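Side-chain contacts in uncharacterized protein MJ0327 (Methanocaldococcus jannaschii DSM 2661, PDB 2QTD), which is of unknown function but, as a member of the dinitrogenase iron-molybdenum cofactor family, may take part in handling metal clusters of that kind: residues Val7-Asp12 against Lys89-Phe94; Phe26-Ile31 against Glu55-Ile60. One frame throughout, in Å; residues are numbered along the deposited sequence.

Overall arrangement
From the N terminus the chain enters strand 5-11, the middle strand of a five-stranded mixed sheet, and the first half of contact 1 lies on it. Next come strand 25-32, which carries the first half of contact 2, edge strand 35-43 and helix 46-54; Glu55-Ile60, which runs from the end region of that helix into the start of strand 59-62, closes the inner loop. Only with helix 87-95 does contact 1 close, so contact 2 is nested inside it. Their centres lie about 9 Å apart. Strands 5-11 and 25-32 join them directly through the Val7 N to Val29 O approach of 2.8 Å, a probable hydrogen bond, and through Ala8 CB against Ile28 CD1 at 3.6 Å.

Contact 1: residues Val7-Asp12 against Lys89-Phe94; sequences VAISMD and KNISLF
The C-terminal helix 87-95 lies against one face of the central sheet here, and the side chains of Val7 and Ile9 on strand 5-11 meet those of Ile91 and Phe94 on the helix. The main chains stay well apart: the nearest CA atoms, of Val7 and Ile91, are 8.9 Å from each other, and no hydrogen bond crosses the interface, so side chains alone bridge the gap. Val7 and Phe94 reach for each other from opposite directions. Val7 uses its CG2 branch, which stands 3.6 Å from Phe94 CE2 and 3.7 Å from Phe94 CZ, meeting the outer end of the ring obliquely. That ring is carried up to the strand because its CG is trans to the main-chain nitrogen (chi1 177°). Two residues further along the strand, Ile9 packs in a different way, its side chain crossing that of Ile91 at about a right angle. The extended chain of Ile9 (chi2 -179°) places its terminal methyl CD1 3.6 Å from Ile91 CG1 and 3.9 Å from Ile91 CD1. All four residues are buried. Around them, Tyr80 meets the Phe94 ring edge-to-face and Ile61 of the adjoining parallel strand touches both Val7 and Phe94, while the side chain of Asn90 binds the chain leading into the helix, OD1 accepting from Glu83 N and ND2 donating to Asp86 O. Alternate residues of a central strand packed against a covering helix through branched aliphatic and aromatic side chains are the usual layer contact of an alpha/beta fold, here one with a ribonuclease H-like motif.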
# COMPACT_ATOMS: atom_id res chain seq x y z
N VAL A 7 1.99 2.78 5.71
CA VAL A 7 1.68 1.80 4.66
C VAL A 7 0.81 2.47 3.61
O VAL A 7 -0.18 3.14 3.94
CB VAL A 7 0.96 0.56 5.22
CG1 VAL A 7 0.74 -0.48 4.09
CG2 VAL A 7 1.72 -0.04 6.46
N ALA A 8 1.21 2.33 2.37
CA ALA A 8 0.35 2.77 1.22
C ALA A 8 -0.47 1.61 0.61
O ALA A 8 0.08 0.57 0.26
CB ALA A 8 1.19 3.50 0.18
N ILE A 9 -1.76 1.82 0.47
CA ILE A 9 -2.70 0.81 -0.09
C ILE A 9 -3.33 1.33 -1.35
O ILE A 9 -3.94 2.43 -1.36
CB ILE A 9 -3.80 0.42 0.92
CG1 ILE A 9 -3.13 0.14 2.28
CG2 ILE A 9 -4.65 -0.76 0.33
CD1 ILE A 9 -4.00 -0.28 3.39
N SER A 10 -3.28 0.53 -2.42
CA SER A 10 -3.85 0.94 -3.71
C SER A 10 -5.37 0.73 -3.67
O SER A 10 -5.84 -0.39 -3.57
CB SER A 10 -3.19 0.10 -4.78
OG SER A 10 -3.45 -1.27 -4.58
N MSE A 11 -6.12 1.84 -3.74
CA MSE A 11 -7.57 1.83 -3.52
C MSE A 11 -8.42 2.27 -4.72
O MSE A 11 -8.12 3.23 -5.43
CB MSE A 11 -7.95 2.72 -2.32
CG MSE A 11 -7.42 2.22 -0.97
SE MSE A 11 -8.25 0.53 -0.48
CE MSE A 11 -10.20 0.97 -0.50
N ASP A 12 -9.52 1.54 -4.93
CA ASP A 12 -10.68 2.07 -5.70
C ASP A 12 -11.69 2.61 -4.69
O ASP A 12 -11.52 2.45 -3.48
CB ASP A 12 -11.31 0.98 -6.55
CG ASP A 12 -10.49 0.63 -7.79
OD1 ASP A 12 -9.56 1.36 -8.18
OD2 ASP A 12 -10.82 -0.39 -8.39
N LYS A 89 -9.72 -5.58 6.59
CA LYS A 89 -9.24 -6.97 6.73
C LYS A 89 -7.76 -7.07 6.40
O LYS A 89 -7.00 -7.69 7.14
CB LYS A 89 -10.01 -7.92 5.82
CG LYS A 89 -9.63 -9.38 5.98
N ASN A 90 -7.36 -6.44 5.31
CA ASN A 90 -5.94 -6.41 4.93
C ASN A 90 -4.97 -5.67 5.84
O ASN A 90 -3.86 -6.12 6.04
CB ASN A 90 -5.78 -5.97 3.48
CG ASN A 90 -6.05 -7.12 2.52
OD1 ASN A 90 -5.13 -7.86 2.16
ND2 ASN A 90 -7.34 -7.31 2.12
N ILE A 91 -5.41 -4.54 6.41
CA ILE A 91 -4.64 -3.84 7.41
C ILE A 91 -4.45 -4.74 8.61
O ILE A 91 -3.34 -4.85 9.11
CB ILE A 91 -5.28 -2.49 7.79
CG1 ILE A 91 -5.13 -1.50 6.63
CG2 ILE A 91 -4.60 -1.94 9.02
CD1 ILE A 91 -6.09 -0.29 6.69
N SER A 92 -5.52 -5.41 9.06
CA SER A 92 -5.42 -6.39 10.15
C SER A 92 -4.43 -7.52 9.85
O SER A 92 -3.58 -7.86 10.69
CB SER A 92 -6.79 -6.99 10.51
OG SER A 92 -7.71 -5.98 10.88
N LEU A 93 -4.55 -8.12 8.66
CA LEU A 93 -3.63 -9.19 8.21
C LEU A 93 -2.18 -8.70 8.18
O LEU A 93 -1.27 -9.43 8.58
CB LEU A 93 -4.06 -9.74 6.85
CG LEU A 93 -5.34 -10.60 6.83
CD1 LEU A 93 -5.79 -10.84 5.36
CD2 LEU A 93 -5.13 -11.93 7.54
N PHE A 94 -1.98 -7.47 7.73
CA PHE A 94 -0.65 -6.84 7.66
C PHE A 94 -0.02 -6.77 9.06
O PHE A 94 1.08 -7.25 9.30
CB PHE A 94 -0.72 -5.45 7.01
CG PHE A 94 0.59 -4.73 6.99
CD1 PHE A 94 1.53 -5.01 6.03
CD2 PHE A 94 0.93 -3.86 8.02
CE1 PHE A 94 2.77 -4.38 6.03
CE2 PHE A 94 2.18 -3.24 8.04
CZ PHE A 94 3.08 -3.49 7.01

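Contact 2: residues Phe26-Ile31 against Glu55-Ile60; sequences FLIVRI and ENVNAI
Ile28 of strand 25-32 meets two residues of Glu55-Ile60, Glu55 and Val57. Ile28 CG2 lies 3.8 Å from Glu55 OE1, an approach of carbon to carboxylate oxygen without a hydrogen bond, and Ile28 CD1 lies 4.4 Å from Val57 CG1, a looser apolar contact. With chi1 at -49°, CG2 lies trans to the main-chain nitrogen and is turned to the glutamate, while CG1 lies trans to the carbonyl carbon and carries CD1 to the valine. The carboxylate of Glu55 is held by two lysines: OE1 forms a salt bridge with Lys6 and OE2 one with Lys40, which probably stabilises the charge beside a buried isoleucine. OE2 also hydrogen-bonds a bound tetraethylene glycol, probably from the crystallisation liquor. Further along, one water links the segments, accepting from Arg30 NH1 at 3.1 Å and donating to Asn58 OD1 at 2.6 Å; the same OD1 also takes the Lys6 amide. Asn56, with positive phi (58°), turns the chain after helix 46-54 towards strand 59-62. Ile28 also packs on Lys6 of strand 5-11 and Ile42 of strand 35-43, and so lies between these strands and the connection that leads from helix 46-54 into strand 59-62, across strand 5-11.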
# COMPACT_ATOMS: atom_id res chain seq x y z
N PHE A 26 -4.23 6.25 -3.49
CA PHE A 26 -3.42 5.57 -2.49
C PHE A 26 -3.92 6.03 -1.14
O PHE A 26 -4.07 7.26 -0.88
CB PHE A 26 -1.94 5.91 -2.63
CG PHE A 26 -1.41 5.70 -4.01
CD1 PHE A 26 -1.20 4.41 -4.47
CD2 PHE A 26 -1.12 6.77 -4.83
CE1 PHE A 26 -0.71 4.20 -5.77
CE2 PHE A 26 -0.62 6.58 -6.12
CZ PHE A 26 -0.43 5.30 -6.58
N LEU A 27 -4.31 5.06 -0.32
CA LEU A 27 -4.60 5.29 1.09
C LEU A 27 -3.30 5.18 1.90
O LEU A 27 -2.68 4.09 1.95
CB LEU A 27 -5.68 4.33 1.58
CG LEU A 27 -6.11 4.45 3.07
CD1 LEU A 27 -6.83 5.78 3.30
CD2 LEU A 27 -7.04 3.32 3.41
N ILE A 28 -2.89 6.28 2.55
CA ILE A 28 -1.69 6.29 3.38
C ILE A 28 -2.15 6.10 4.84
O ILE A 28 -2.86 6.93 5.39
CB ILE A 28 -0.85 7.57 3.19
CG1 ILE A 28 -0.58 7.92 1.73
CG2 ILE A 28 0.44 7.49 3.96
CD1 ILE A 28 0.01 6.81 0.90
N VAL A 29 -1.76 4.97 5.42
CA VAL A 29 -2.14 4.67 6.79
C VAL A 29 -0.91 4.65 7.68
O VAL A 29 0.11 4.04 7.37
CB VAL A 29 -2.95 3.36 6.95
CG1 VAL A 29 -4.30 3.46 6.25
CG2 VAL A 29 -2.19 2.16 6.46
N ARG A 30 -1.03 5.35 8.81
CA ARG A 30 -0.02 5.34 9.87
C ARG A 30 -0.50 4.36 10.91
O ARG A 30 -1.59 4.53 11.44
CB ARG A 30 0.19 6.71 10.52
CG ARG A 30 0.86 6.74 11.88
CD ARG A 30 2.24 6.19 11.86
NE ARG A 30 3.11 6.97 10.98
CZ ARG A 30 4.40 6.69 10.76
NH1 ARG A 30 5.00 5.68 11.38
NH2 ARG A 30 5.10 7.47 9.93
N ILE A 31 0.32 3.36 11.20
CA ILE A 31 0.03 2.32 12.19
C ILE A 31 1.00 2.54 13.31
O ILE A 31 2.20 2.73 13.07
CB ILE A 31 0.22 0.91 11.62
CG1 ILE A 31 -0.82 0.60 10.54
CG2 ILE A 31 0.21 -0.13 12.83
CD1 ILE A 31 -0.36 -0.44 9.43
N GLU A 55 6.19 10.60 0.51
CA GLU A 55 5.66 10.08 1.79
C GLU A 55 6.62 9.19 2.55
O GLU A 55 6.53 9.07 3.77
CB GLU A 55 4.36 9.27 1.52
CG GLU A 55 3.13 10.09 1.20
CD GLU A 55 2.69 10.96 2.39
OE1 GLU A 55 2.73 10.50 3.58
OE2 GLU A 55 2.32 12.10 2.11
N ASN A 56 7.54 8.56 1.82
CA ASN A 56 8.58 7.71 2.43
C ASN A 56 7.94 6.58 3.26
O ASN A 56 8.24 6.39 4.46
CB ASN A 56 9.54 8.55 3.26
CG ASN A 56 10.85 7.85 3.57
OD1 ASN A 56 11.24 6.89 2.88
ND2 ASN A 56 11.56 8.33 4.60
N VAL A 57 7.02 5.86 2.62
CA VAL A 57 6.25 4.80 3.28
C VAL A 57 7.19 3.63 3.60
O VAL A 57 8.29 3.50 3.01
CB VAL A 57 4.97 4.36 2.48
CG1 VAL A 57 4.05 5.57 2.19
CG2 VAL A 57 5.33 3.57 1.19
N ASN A 58 6.81 2.83 4.56
CA ASN A 58 7.55 1.61 4.89
C ASN A 58 7.15 0.42 4.00
O ASN A 58 7.94 -0.51 3.81
CB ASN A 58 7.38 1.24 6.37
CG ASN A 58 7.81 2.35 7.33
OD1 ASN A 58 7.00 3.17 7.77
ND2 ASN A 58 9.11 2.38 7.63
N ALA A 59 5.93 0.41 3.49
CA ALA A 59 5.36 -0.77 2.86
C ALA A 59 4.26 -0.35 1.94
O ALA A 59 3.66 0.74 2.15
CB ALA A 59 4.82 -1.71 3.94
N ILE A 60 3.99 -1.18 0.91
CA ILE A 60 2.85 -1.05 0.01
C ILE A 60 2.01 -2.32 0.12
O ILE A 60 2.59 -3.40 0.21
CB ILE A 60 3.31 -0.80 -1.46
CG1 ILE A 60 3.88 0.59 -1.65
CG2 ILE A 60 2.15 -1.01 -2.47
CD1 ILE A 60 4.76 0.80 -2.94
O HOH W 1 7.38 5.17 9.39